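Local coordinates for protein DsrH (Allochromatium vinosum, PDB 2HY5) that forms, with DsrE and DsrF, a six-chain DsrEFH assembly that probably takes part in sulfur transfer during sulfur oxidation, at residues 5-10 with 15-20; 31-36 with 86-91; 45-50 with 75-80. All blocks are in the same frame, centred on the assembly; numbering follows the deposited sequence.

Interaction 1. Residues 5-10 with 15-20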
ATOM      1  N   HIS C   5       1.746  20.955   2.020  1.00  6.33           N
ATOM      2  CA  HIS C   5       1.243  19.688   1.505  1.00  6.30           C
ATOM      3  C   HIS C   5       2.415  18.722   1.439  1.00  6.65           C
ATOM      4  O   HIS C   5       3.512  19.100   1.020  1.00  7.67           O
ATOM      5  CB  HIS C   5       0.685  19.872   0.092  1.00  7.47           C
ATOM      6  CG  HIS C   5      -0.435  20.859   0.003  1.00  8.43           C
ATOM      7  ND1 HIS C   5      -1.757  20.503   0.161  1.00  9.14           N
ATOM      8  CD2 HIS C   5      -0.432  22.196  -0.217  1.00  8.78           C
ATOM      9  CE1 HIS C   5      -2.520  21.574   0.039  1.00 10.95           C
ATOM     10  NE2 HIS C   5      -1.740  22.617  -0.190  1.00  9.29           N
ATOM     11  N   THR C   6       2.200  17.478   1.856  1.00  6.56           N
ATOM     12  CA  THR C   6       3.268  16.492   1.774  1.00  6.53           C
ATOM     13  C   THR C   6       2.847  15.413   0.785  1.00  6.50           C
ATOM     14  O   THR C   6       1.700  14.961   0.793  1.00  7.55           O
ATOM     15  CB  THR C   6       3.577  15.842   3.145  1.00 10.92           C
ATOM     16  OG1 THR C   6       2.415  15.161   3.635  1.00 12.47           O
ATOM     17  CG2 THR C   6       4.010  16.904   4.156  1.00 10.20           C
ATOM     18  N   VAL C   7       3.773  15.027  -0.084  1.00  6.23           N
ATOM     19  CA  VAL C   7       3.506  13.996  -1.089  1.00  7.21           C
ATOM     20  C   VAL C   7       4.613  12.961  -0.979  1.00  6.83           C
ATOM     21  O   VAL C   7       5.785  13.284  -1.188  1.00  6.90           O
ATOM     22  CB  VAL C   7       3.504  14.591  -2.515  1.00  8.20           C
ATOM     23  CG1 VAL C   7       3.279  13.488  -3.540  1.00 11.97           C
ATOM     24  CG2 VAL C   7       2.417  15.653  -2.633  1.00 10.99           C
ATOM     25  N   ASN C   8       4.251  11.719  -0.661  1.00  7.83           N
ATOM     26  CA  ASN C   8       5.264  10.679  -0.498  1.00  7.49           C
ATOM     27  C   ASN C   8       5.225   9.554  -1.517  1.00  7.55           C
ATOM     28  O   ASN C   8       5.968   8.587  -1.387  1.00  7.60           O
ATOM     29  CB  ASN C   8       5.163  10.065   0.900  1.00 10.58           C
ATOM     30  CG  ASN C   8       3.898   9.245   1.084  1.00 13.89           C
ATOM     31  OD1 ASN C   8       3.849   8.338   1.914  1.00 19.47           O
ATOM     32  ND2 ASN C   8       2.863   9.570   0.317  1.00 15.85           N
ATOM     33  N   LYS C   9       4.363   9.674  -2.519  1.00  7.44           N
ATOM     34  CA  LYS C   9       4.235   8.634  -3.533  1.00 10.30           C
ATOM     35  C   LYS C   9       4.718   9.081  -4.903  1.00  8.75           C
ATOM     36  O   LYS C   9       4.601  10.250  -5.265  1.00  7.59           O
ATOM     37  CB  LYS C   9       2.776   8.182  -3.621  1.00 17.60           C
ATOM     38  CG  LYS C   9       2.477   6.883  -2.893  1.00 22.82           C
ATOM     39  CD  LYS C   9       3.073   6.860  -1.500  1.00 26.54           C
ATOM     40  CE  LYS C   9       2.845   5.523  -0.811  1.00 29.96           C
ATOM     41  NZ  LYS C   9       3.494   4.375  -1.497  1.00 32.75           N
ATOM     42  N   SER C  10       5.255   8.130  -5.659  1.00  9.43           N
ATOM     43  CA  SER C  10       5.755   8.389  -7.001  1.00 11.40           C
ATOM     44  C   SER C  10       4.649   8.938  -7.897  1.00 11.08           C
ATOM     45  O   SER C  10       3.518   8.451  -7.870  1.00  8.89           O
ATOM     46  CB  SER C  10       6.300   7.095  -7.609  1.00 17.14           C
ATOM     47  OG  SER C  10       6.491   7.231  -9.003  1.00 19.23           O
ATOM     48  N   ASN C  15      -1.632   8.886  -8.091  1.00 12.29           N
ATOM     49  CA  ASN C  15      -2.235  10.143  -8.518  1.00 13.04           C
ATOM     50  C   ASN C  15      -2.116  11.233  -7.449  1.00 11.35           C
ATOM     51  O   ASN C  15      -2.637  12.331  -7.617  1.00 12.32           O
ATOM     52  CB  ASN C  15      -3.712   9.909  -8.832  1.00 14.03           C
ATOM     53  CG  ASN C  15      -4.537   9.621  -7.589  1.00 17.75           C
ATOM     54  OD1 ASN C  15      -4.076   8.954  -6.660  1.00 20.94           O
ATOM     55  ND2 ASN C  15      -5.771  10.117  -7.571  1.00 22.16           N
ATOM     56  N   SER C  16      -1.420  10.923  -6.363  1.00  9.34           N
ATOM     57  CA  SER C  16      -1.261  11.850  -5.246  1.00  9.69           C
ATOM     58  C   SER C  16      -0.692  13.218  -5.603  1.00  9.47           C
ATOM     59  O   SER C  16      -1.244  14.246  -5.203  1.00  9.32           O
ATOM     60  CB  SER C  16      -0.393  11.209  -4.165  1.00 18.21           C
ATOM     61  OG  SER C  16      -0.999  10.025  -3.688  1.00 23.52           O
ATOM     62  N   LEU C  17       0.412  13.233  -6.345  1.00  9.26           N
ATOM     63  CA  LEU C  17       1.040  14.492  -6.726  1.00 10.49           C
ATOM     64  C   LEU C  17       0.112  15.335  -7.603  1.00 11.04           C
ATOM     65  O   LEU C  17      -0.039  16.540  -7.383  1.00  9.91           O
ATOM     66  CB  LEU C  17       2.369  14.214  -7.444  1.00 16.47           C
ATOM     67  CG  LEU C  17       3.328  15.368  -7.776  1.00 21.36           C
ATOM     68  CD1 LEU C  17       3.093  15.837  -9.193  1.00 25.15           C
ATOM     69  CD2 LEU C  17       3.165  16.504  -6.773  1.00 20.44           C
ATOM     70  N   GLU C  18      -0.524  14.706  -8.585  1.00 11.07           N
ATOM     71  CA  GLU C  18      -1.426  15.430  -9.473  1.00 13.04           C
ATOM     72  C   GLU C  18      -2.591  16.072  -8.723  1.00 12.18           C
ATOM     73  O   GLU C  18      -2.963  17.209  -9.009  1.00 11.15           O
ATOM     74  CB  GLU C  18      -1.950  14.499 -10.568  1.00 48.79           C
ATOM     75  CG  GLU C  18      -0.861  14.010 -11.511  1.00 58.12           C
ATOM     76  CD  GLU C  18      -1.403  13.169 -12.648  1.00 63.06           C
ATOM     77  OE1 GLU C  18      -2.032  12.125 -12.372  1.00 67.28           O
ATOM     78  OE2 GLU C  18      -1.196  13.551 -13.820  1.00 67.19           O
ATOM     79  N   SER C  19      -3.165  15.353  -7.764  1.00 11.78           N
ATOM     80  CA  SER C  19      -4.278  15.892  -6.992  1.00 11.89           C
ATOM     81  C   SER C  19      -3.799  17.059  -6.130  1.00 11.40           C
ATOM     82  O   SER C  19      -4.487  18.068  -5.989  1.00 10.38           O
ATOM     83  CB  SER C  19      -4.882  14.811  -6.096  1.00 20.35           C
ATOM     84  OG  SER C  19      -5.350  13.721  -6.871  1.00 24.43           O
ATOM     85  N   CYS C  20      -2.610  16.914  -5.556  1.00  9.22           N
ATOM     86  CA  CYS C  20      -2.048  17.958  -4.711  1.00  9.69           C
ATOM     87  C   CYS C  20      -1.874  19.255  -5.490  1.00 11.49           C
ATOM     88  O   CYS C  20      -2.331  20.319  -5.059  1.00 10.38           O
ATOM     89  CB  CYS C  20      -0.694  17.520  -4.158  1.00 11.40           C
ATOM     90  SG  CYS C  20       0.218  18.856  -3.346  1.00 12.56           S
TER
HETATM   91  O   HOH W   1       1.940  10.856  -6.633  1.00  9.92           O
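Ser16, Leu17 and Cys20 of helix 16-23 pack on strand 3-7 in the first half of a beta-alpha-beta unit that runs on into strand 29-32. The axes of strand 5-7 and helix 16-20 are 9.0 Å apart at their closest and nearly antiparallel, at 161°. A loop of eight residues reverses the chain, and the helix then lies against one face of the parallel sheet.

Ser16 comes first on the helix. Its CB lies near Val7 CG1, and its OG is 4.2 Å from Lys9 CB, a van der Waals neighbour. The hydroxyl is hydrogen-bonded to the C-terminal carboxylate, at Leu102 OXT. Leu17 follows and meets the same valine methyl, with its CB 4.1 Å from Val7 CG1. Its backbone N, in the first turn of the helix, donates to a water at 2.8 Å. That water in turn reaches Lys9 O, so it bridges the helix start and the loop after the strand.

Cys20, one turn on, lies against both His5 and Val7. Its CB is 3.9 Å from Val7 CG2. The two valine methyls thus divide their work: CG1 touches the start of the helix and CG2 the next turn. Cys20 SG is anti to the backbone N (chi1 170°), which lays it against His5 CB and Val7 CG2. The His5 ring is held by a hydrogen bond between its ND1 and Trp101 NE1. Cys20 SG lies 4.5 Å from the centroid of this ring, 38° off its normal, so oblique. The nearest atom to Cys20 SG across the contact is His5 CB, at 3.6 Å.

Interaction 2. Residues 31-36 with 86-91; sequences LLFEDG and AGFVDL
The Phe88 ring has CD2 of Leu31 over the centre of one face. This methyl is modelled closer than a C-H can really sit, so its exact depth is doubtful. The edge of Phe88 points at the Phe33 ring. There Phe88 CE1 stands above one face of Phe33, toward the rim, 4.0 Å from Phe33 CD2. This is an edge-to-face (T-shaped) pair, with centroids 5.3 Å apart and planes at 63°. Phe23 of the DsrE chain also meets Phe88 edge-to-face.

The torsions explain the meeting. In Phe33, chi1 of 71° swings the ring out to Phe88, and chi2 (-62°) turns a face to the Phe88 edge. The Phe88 side chain reaches out from the helix with CG anti to N. One turn later Leu91 CD1 meets Leu31 CD1 at 4.3 Å, so the two methyls of Leu31 serve different helix residues.

All four side chains are buried and apolar. They pack helix 85-94 onto the end of strand 29-32 and the loop that follows it. Strand 58-62 flanks the contact, with Tyr60 beside Leu31 and Leu91, and Leu62 beside Phe33. Strand 3-7 borders it on the other side.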
ATOM      1  N   LEU C  31       6.006  19.555  -0.143  1.00  6.76           N
ATOM      2  CA  LEU C  31       7.227  18.821   0.142  1.00  7.47           C
ATOM      3  C   LEU C  31       7.124  17.418  -0.408  1.00  6.68           C
ATOM      4  O   LEU C  31       6.170  16.687  -0.120  1.00  7.98           O
ATOM      5  CB  LEU C  31       7.497  18.733   1.647  1.00  9.37           C
ATOM      6  CG  LEU C  31       8.675  17.803   1.983  1.00 11.66           C
ATOM      7  CD1 LEU C  31       9.986  18.432   1.513  1.00 12.67           C
ATOM      8  CD2 LEU C  31       8.724  17.540   3.472  1.00 12.02           C
ATOM      9  N   LEU C  32       8.121  17.051  -1.197  1.00  7.24           N
ATOM     10  CA  LEU C  32       8.190  15.732  -1.796  1.00  6.39           C
ATOM     11  C   LEU C  32       9.178  14.916  -0.976  1.00  6.94           C
ATOM     12  O   LEU C  32      10.326  15.321  -0.804  1.00  7.00           O
ATOM     13  CB  LEU C  32       8.697  15.848  -3.231  1.00  7.67           C
ATOM     14  CG  LEU C  32       7.894  16.777  -4.147  1.00  8.82           C
ATOM     15  CD1 LEU C  32       8.651  16.989  -5.463  1.00  9.23           C
ATOM     16  CD2 LEU C  32       6.516  16.173  -4.395  1.00 10.52           C
ATOM     17  N   PHE C  33       8.730  13.785  -0.442  1.00  6.05           N
ATOM     18  CA  PHE C  33       9.640  12.940   0.314  1.00  7.60           C
ATOM     19  C   PHE C  33       9.329  11.479   0.011  1.00  6.66           C
ATOM     20  O   PHE C  33       8.332  11.183  -0.643  1.00  8.08           O
ATOM     21  CB  PHE C  33       9.613  13.274   1.821  1.00  7.32           C
ATOM     22  CG  PHE C  33       8.354  12.869   2.543  1.00  9.32           C
ATOM     23  CD1 PHE C  33       7.117  13.399   2.191  1.00  7.67           C
ATOM     24  CD2 PHE C  33       8.422  11.998   3.628  1.00  8.04           C
ATOM     25  CE1 PHE C  33       5.968  13.071   2.911  1.00  8.14           C
ATOM     26  CE2 PHE C  33       7.281  11.666   4.353  1.00  7.82           C
ATOM     27  CZ  PHE C  33       6.052  12.204   3.995  1.00  7.19           C
ATOM     28  N   GLU C  34      10.196  10.574   0.450  1.00  7.02           N
ATOM     29  CA  GLU C  34      10.031   9.159   0.142  1.00  5.00           C
ATOM     30  C   GLU C  34      10.005   9.035  -1.383  1.00  5.52           C
ATOM     31  O   GLU C  34      10.811   9.664  -2.066  1.00  6.31           O
ATOM     32  CB  GLU C  34       8.745   8.606   0.774  1.00 10.40           C
ATOM     33  CG  GLU C  34       8.839   8.479   2.289  1.00 11.84           C
ATOM     34  CD  GLU C  34       7.617   7.837   2.920  1.00 15.97           C
ATOM     35  OE1 GLU C  34       6.885   7.115   2.211  1.00 15.19           O
ATOM     36  OE2 GLU C  34       7.399   8.045   4.133  1.00 14.54           O
ATOM     37  N   ASP C  35       9.083   8.242  -1.918  1.00  5.52           N
ATOM     38  CA  ASP C  35       8.995   8.053  -3.364  1.00  8.48           C
ATOM     39  C   ASP C  35       8.497   9.288  -4.125  1.00  8.61           C
ATOM     40  O   ASP C  35       8.566   9.337  -5.358  1.00  8.98           O
ATOM     41  CB  ASP C  35       8.102   6.848  -3.677  1.00 12.63           C
ATOM     42  CG  ASP C  35       8.762   5.520  -3.324  1.00 15.85           C
ATOM     43  OD1 ASP C  35       8.072   4.481  -3.404  1.00 16.34           O
ATOM     44  OD2 ASP C  35       9.970   5.501  -2.982  1.00 14.43           O
ATOM     45  N   GLY C  36       7.994  10.282  -3.397  1.00  6.63           N
ATOM     46  CA  GLY C  36       7.525  11.493  -4.050  1.00  7.42           C
ATOM     47  C   GLY C  36       8.682  12.253  -4.686  1.00  6.85           C
ATOM     48  O   GLY C  36       8.479  13.090  -5.572  1.00  7.12           O
ATOM     49  N   ALA C  86      15.584  18.393   9.233  1.00  9.14           N
ATOM     50  CA  ALA C  86      15.438  19.583  10.060  1.00  8.54           C
ATOM     51  C   ALA C  86      14.653  20.628   9.261  1.00  9.44           C
ATOM     52  O   ALA C  86      13.825  21.343   9.815  1.00  7.15           O
ATOM     53  CB  ALA C  86      16.813  20.130  10.454  1.00 12.94           C
ATOM     54  N   GLY C  87      14.912  20.697   7.954  1.00 10.23           N
ATOM     55  CA  GLY C  87      14.202  21.637   7.104  1.00  9.74           C
ATOM     56  C   GLY C  87      12.734  21.266   6.977  1.00  9.30           C
ATOM     57  O   GLY C  87      11.866  22.132   6.879  1.00 10.08           O
ATOM     58  N   PHE C  88      12.470  19.962   6.971  1.00  8.40           N
ATOM     59  CA  PHE C  88      11.119  19.411   6.879  1.00  8.51           C
ATOM     60  C   PHE C  88      10.360  19.906   8.111  1.00  7.12           C
ATOM     61  O   PHE C  88       9.238  20.405   8.017  1.00  7.11           O
ATOM     62  CB  PHE C  88      11.237  17.877   6.855  1.00 10.02           C
ATOM     63  CG  PHE C  88       9.937  17.129   6.646  1.00  8.85           C
ATOM     64  CD1 PHE C  88       9.971  15.760   6.399  1.00  9.68           C
ATOM     65  CD2 PHE C  88       8.697  17.758   6.744  1.00  8.82           C
ATOM     66  CE1 PHE C  88       8.794  15.026   6.255  1.00  8.39           C
ATOM     67  CE2 PHE C  88       7.516  17.034   6.602  1.00 10.85           C
ATOM     68  CZ  PHE C  88       7.564  15.662   6.357  1.00  9.33           C
ATOM     69  N   VAL C  89      10.991  19.780   9.272  1.00  4.64           N
ATOM     70  CA  VAL C  89      10.377  20.238  10.512  1.00  5.40           C
ATOM     71  C   VAL C  89      10.088  21.742  10.458  1.00  5.55           C
ATOM     72  O   VAL C  89       9.005  22.177  10.847  1.00  7.66           O
ATOM     73  CB  VAL C  89      11.283  19.943  11.724  1.00  6.07           C
ATOM     74  CG1 VAL C  89      10.733  20.634  12.973  1.00  8.58           C
ATOM     75  CG2 VAL C  89      11.357  18.445  11.951  1.00  6.62           C
ATOM     76  N   ASP C  90      11.046  22.538   9.988  1.00  9.21           N
ATOM     77  CA  ASP C  90      10.827  23.981   9.909  1.00 10.88           C
ATOM     78  C   ASP C  90       9.662  24.325   8.985  1.00 10.85           C
ATOM     79  O   ASP C  90       8.936  25.286   9.232  1.00 13.60           O
ATOM     80  CB  ASP C  90      12.089  24.708   9.432  1.00 16.07           C
ATOM     81  CG  ASP C  90      13.170  24.753  10.491  1.00 16.82           C
ATOM     82  OD1 ASP C  90      12.831  24.754  11.693  1.00 19.71           O
ATOM     83  OD2 ASP C  90      14.361  24.804  10.123  1.00 22.52           O
ATOM     84  N   LEU C  91       9.488  23.555   7.917  1.00 10.89           N
ATOM     85  CA  LEU C  91       8.384  23.807   7.001  1.00 10.89           C
ATOM     86  C   LEU C  91       7.036  23.600   7.689  1.00 10.91           C
ATOM     87  O   LEU C  91       6.093  24.357   7.455  1.00 10.22           O
ATOM     88  CB  LEU C  91       8.475  22.895   5.772  1.00 13.81           C
ATOM     89  CG  LEU C  91       9.524  23.265   4.718  1.00 16.53           C
ATOM     90  CD1 LEU C  91       9.555  22.203   3.627  1.00 16.60           C
ATOM     91  CD2 LEU C  91       9.198  24.630   4.126  1.00 17.11           C
TER

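Interaction 3. Residues 45-50 with 75-80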
ATOM      1  N   ARG C  45       8.549  12.682 -17.339  1.00 15.11           N
ATOM      2  CA  ARG C  45       7.315  12.976 -18.055  1.00 17.03           C
ATOM      3  C   ARG C  45       6.424  13.971 -17.307  1.00 16.26           C
ATOM      4  O   ARG C  45       5.457  14.484 -17.869  1.00 15.07           O
ATOM      5  CB  ARG C  45       6.540  11.680 -18.308  1.00 27.08           C
ATOM      6  CG  ARG C  45       5.464  11.798 -19.371  1.00 33.64           C
ATOM      7  CD  ARG C  45       4.619  10.536 -19.459  1.00 36.68           C
ATOM      8  NE  ARG C  45       3.895  10.284 -18.216  1.00 39.67           N
ATOM      9  CZ  ARG C  45       4.231   9.358 -17.324  1.00 38.92           C
ATOM     10  NH1 ARG C  45       5.285   8.584 -17.534  1.00 40.34           N
ATOM     11  NH2 ARG C  45       3.515   9.207 -16.219  1.00 40.29           N
ATOM     12  N   VAL C  46       6.739  14.243 -16.041  1.00 13.39           N
ATOM     13  CA  VAL C  46       5.934  15.184 -15.269  1.00 12.15           C
ATOM     14  C   VAL C  46       6.637  16.508 -15.003  1.00 11.52           C
ATOM     15  O   VAL C  46       6.109  17.351 -14.284  1.00 11.26           O
ATOM     16  CB  VAL C  46       5.486  14.585 -13.908  1.00 15.38           C
ATOM     17  CG1 VAL C  46       4.719  13.293 -14.135  1.00 15.97           C
ATOM     18  CG2 VAL C  46       6.690  14.351 -13.011  1.00 14.87           C
ATOM     19  N   GLU C  47       7.818  16.696 -15.583  1.00 11.38           N
ATOM     20  CA  GLU C  47       8.564  17.937 -15.381  1.00 12.11           C
ATOM     21  C   GLU C  47       7.734  19.167 -15.752  1.00 13.52           C
ATOM     22  O   GLU C  47       7.743  20.170 -15.040  1.00 13.14           O
ATOM     23  CB  GLU C  47       9.856  17.939 -16.206  1.00 19.67           C
ATOM     24  CG  GLU C  47      10.720  19.174 -15.965  1.00 25.84           C
ATOM     25  CD  GLU C  47      11.883  19.297 -16.933  1.00 30.50           C
ATOM     26  OE1 GLU C  47      12.672  18.341 -17.050  1.00 32.01           O
ATOM     27  OE2 GLU C  47      12.011  20.361 -17.576  1.00 35.88           O
ATOM     28  N   SER C  48       7.011  19.084 -16.866  1.00 16.50           N
ATOM     29  CA  SER C  48       6.188  20.197 -17.328  1.00 18.86           C
ATOM     30  C   SER C  48       5.183  20.676 -16.289  1.00 17.96           C
ATOM     31  O   SER C  48       5.089  21.873 -16.010  1.00 18.21           O
ATOM     32  CB  SER C  48       5.438  19.811 -18.608  1.00 36.08           C
ATOM     33  OG  SER C  48       6.337  19.599 -19.682  1.00 43.11           O
ATOM     34  N   GLN C  49       4.424  19.745 -15.726  1.00 15.28           N
ATOM     35  CA  GLN C  49       3.422  20.096 -14.732  1.00 14.89           C
ATOM     36  C   GLN C  49       4.040  20.556 -13.418  1.00 11.65           C
ATOM     37  O   GLN C  49       3.470  21.391 -12.716  1.00 10.50           O
ATOM     38  CB  GLN C  49       2.473  18.916 -14.498  1.00 53.25           C
ATOM     39  CG  GLN C  49       3.156  17.583 -14.254  1.00 59.92           C
ATOM     40  CD  GLN C  49       2.186  16.416 -14.325  1.00 63.66           C
ATOM     41  OE1 GLN C  49       1.254  16.318 -13.525  1.00 66.87           O
ATOM     42  NE2 GLN C  49       2.398  15.527 -15.292  1.00 65.10           N
ATOM     43  N   VAL C  50       5.206  20.019 -13.081  1.00 10.90           N
ATOM     44  CA  VAL C  50       5.870  20.428 -11.851  1.00 10.88           C
ATOM     45  C   VAL C  50       6.419  21.844 -12.026  1.00 12.45           C
ATOM     46  O   VAL C  50       6.270  22.686 -11.144  1.00 11.22           O
ATOM     47  CB  VAL C  50       7.013  19.462 -11.485  1.00 13.89           C
ATOM     48  CG1 VAL C  50       7.739  19.959 -10.237  1.00 15.68           C
ATOM     49  CG2 VAL C  50       6.442  18.071 -11.234  1.00 14.61           C
ATOM     50  N   ARG C  75      20.383  17.203  -9.894  1.00 15.40           N
ATOM     51  CA  ARG C  75      19.450  16.494 -10.762  1.00 13.82           C
ATOM     52  C   ARG C  75      18.027  17.011 -10.613  1.00 11.96           C
ATOM     53  O   ARG C  75      17.138  16.615 -11.359  1.00  9.30           O
ATOM     54  CB  ARG C  75      19.477  14.997 -10.440  1.00 14.97           C
ATOM     55  CG  ARG C  75      20.837  14.339 -10.618  1.00 18.45           C
ATOM     56  CD  ARG C  75      21.266  14.342 -12.075  1.00 20.68           C
ATOM     57  NE  ARG C  75      20.523  13.378 -12.884  1.00 23.60           N
ATOM     58  CZ  ARG C  75      20.688  12.059 -12.820  1.00 25.42           C
ATOM     59  NH1 ARG C  75      21.573  11.533 -11.981  1.00 25.56           N
ATOM     60  NH2 ARG C  75      19.969  11.263 -13.598  1.00 26.58           N
ATOM     61  N   VAL C  76      17.815  17.895  -9.647  1.00 10.62           N
ATOM     62  CA  VAL C  76      16.492  18.441  -9.389  1.00 10.36           C
ATOM     63  C   VAL C  76      16.103  19.569 -10.345  1.00 12.10           C
ATOM     64  O   VAL C  76      16.963  20.283 -10.867  1.00 11.18           O
ATOM     65  CB  VAL C  76      16.412  18.971  -7.936  1.00 15.89           C
ATOM     66  CG1 VAL C  76      15.028  19.513  -7.643  1.00 18.40           C
ATOM     67  CG2 VAL C  76      16.768  17.860  -6.969  1.00 16.15           C
ATOM     68  N   ILE C  77      14.803  19.712 -10.578  1.00 10.81           N
ATOM     69  CA  ILE C  77      14.292  20.779 -11.428  1.00 11.67           C
ATOM     70  C   ILE C  77      14.627  22.086 -10.718  1.00 12.25           C
ATOM     71  O   ILE C  77      14.290  22.264  -9.546  1.00  9.31           O
ATOM     72  CB  ILE C  77      12.760  20.681 -11.582  1.00 14.53           C
ATOM     73  CG1 ILE C  77      12.392  19.371 -12.285  1.00 13.33           C
ATOM     74  CG2 ILE C  77      12.232  21.882 -12.363  1.00 14.92           C
ATOM     75  CD1 ILE C  77      10.903  19.060 -12.249  1.00 15.14           C
ATOM     76  N   PRO C  78      15.313  23.010 -11.411  1.00 13.01           N
ATOM     77  CA  PRO C  78      15.676  24.293 -10.802  1.00 13.51           C
ATOM     78  C   PRO C  78      14.459  24.997 -10.215  1.00 12.62           C
ATOM     79  O   PRO C  78      13.444  25.171 -10.890  1.00 13.55           O
ATOM     80  CB  PRO C  78      16.285  25.063 -11.970  1.00 19.95           C
ATOM     81  CG  PRO C  78      16.942  23.973 -12.764  1.00 21.03           C
ATOM     82  CD  PRO C  78      15.876  22.896 -12.768  1.00 19.27           C
ATOM     83  N   GLY C  79      14.558  25.401  -8.953  1.00 11.57           N
ATOM     84  CA  GLY C  79      13.440  26.073  -8.316  1.00 10.07           C
ATOM     85  C   GLY C  79      12.929  25.298  -7.122  1.00  8.81           C
ATOM     86  O   GLY C  79      12.352  25.870  -6.196  1.00 10.31           O
ATOM     87  N   ILE C  80      13.123  23.984  -7.152  1.00  8.52           N
ATOM     88  CA  ILE C  80      12.704  23.134  -6.045  1.00  7.44           C
ATOM     89  C   ILE C  80      13.844  23.147  -5.032  1.00  7.96           C
ATOM     90  O   ILE C  80      14.963  22.758  -5.346  1.00 10.21           O
ATOM     91  CB  ILE C  80      12.462  21.687  -6.506  1.00  7.50           C
ATOM     92  CG1 ILE C  80      11.379  21.667  -7.585  1.00  6.82           C
ATOM     93  CG2 ILE C  80      12.031  20.828  -5.321  1.00  4.81           C
ATOM     94  CD1 ILE C  80      11.029  20.280  -8.079  1.00  8.37           C
TER
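A type II beta turn from Ile77 to Ile80, just before strand 81-83, brings two isoleucines against the first turn of helix 47-53. The turn is closed by Ile80 N donating to Ile77 O at 3.2 Å. Gly79 takes the positive phi of the turn (118°). Both isoleucine side chains start out toward the helix, and Val50 and Glu47 receive them.

Ile77 CD1 touches both helix residues: Glu47 CG at 3.7 Å and Val50 CG1 at 3.9 Å. Glu47 contributes its CH2 group here, not its charge. Its carboxylate turns to the chain just before the helix, where OE1 is hydrogen-bonded to Gly43 N.

The contact is plain apolar packing with no hydrogen bond across it. Leu59 of strand 58-62 lies against both Val50 and Ile80, so the helix and the turn are gathered over the same strand. The main chain also ties the turn segment to the loop before the helix, through Ile77 and Ala40. Val50 CG1 stands opposite the backbone N (chi1 177°), which brings it to the ends of both isoleucines. Besides Ile77, it meets Ile80 CD1, also at 3.9 Å, with the side chains crossing at about a right angle.

Interactions 1 and 2 both build on the five-stranded parallel sheet, on its adjacent strands 3-7 and 29-32. Their centres are about 12 Å apart, and they meet directly through the backbone pairs His5 O with Leu31 N and Val7 N with Leu31 O, both probable hydrogen bonds. Interaction 1 closes before the others open. Interaction 3 is nested inside the loop closed by interaction 2. The centres of these two lie about 16 Å apart, on opposite sides of the chain's centre; their nearest atoms are about 5 Å apart. Helices 16-23 and 47-53 meet lightly through Glu18 and Gln49. Together the three contacts fasten helices 16-23, 47-53 and 85-94 into one compact alpha/beta subunit of the DsrEFH assembly.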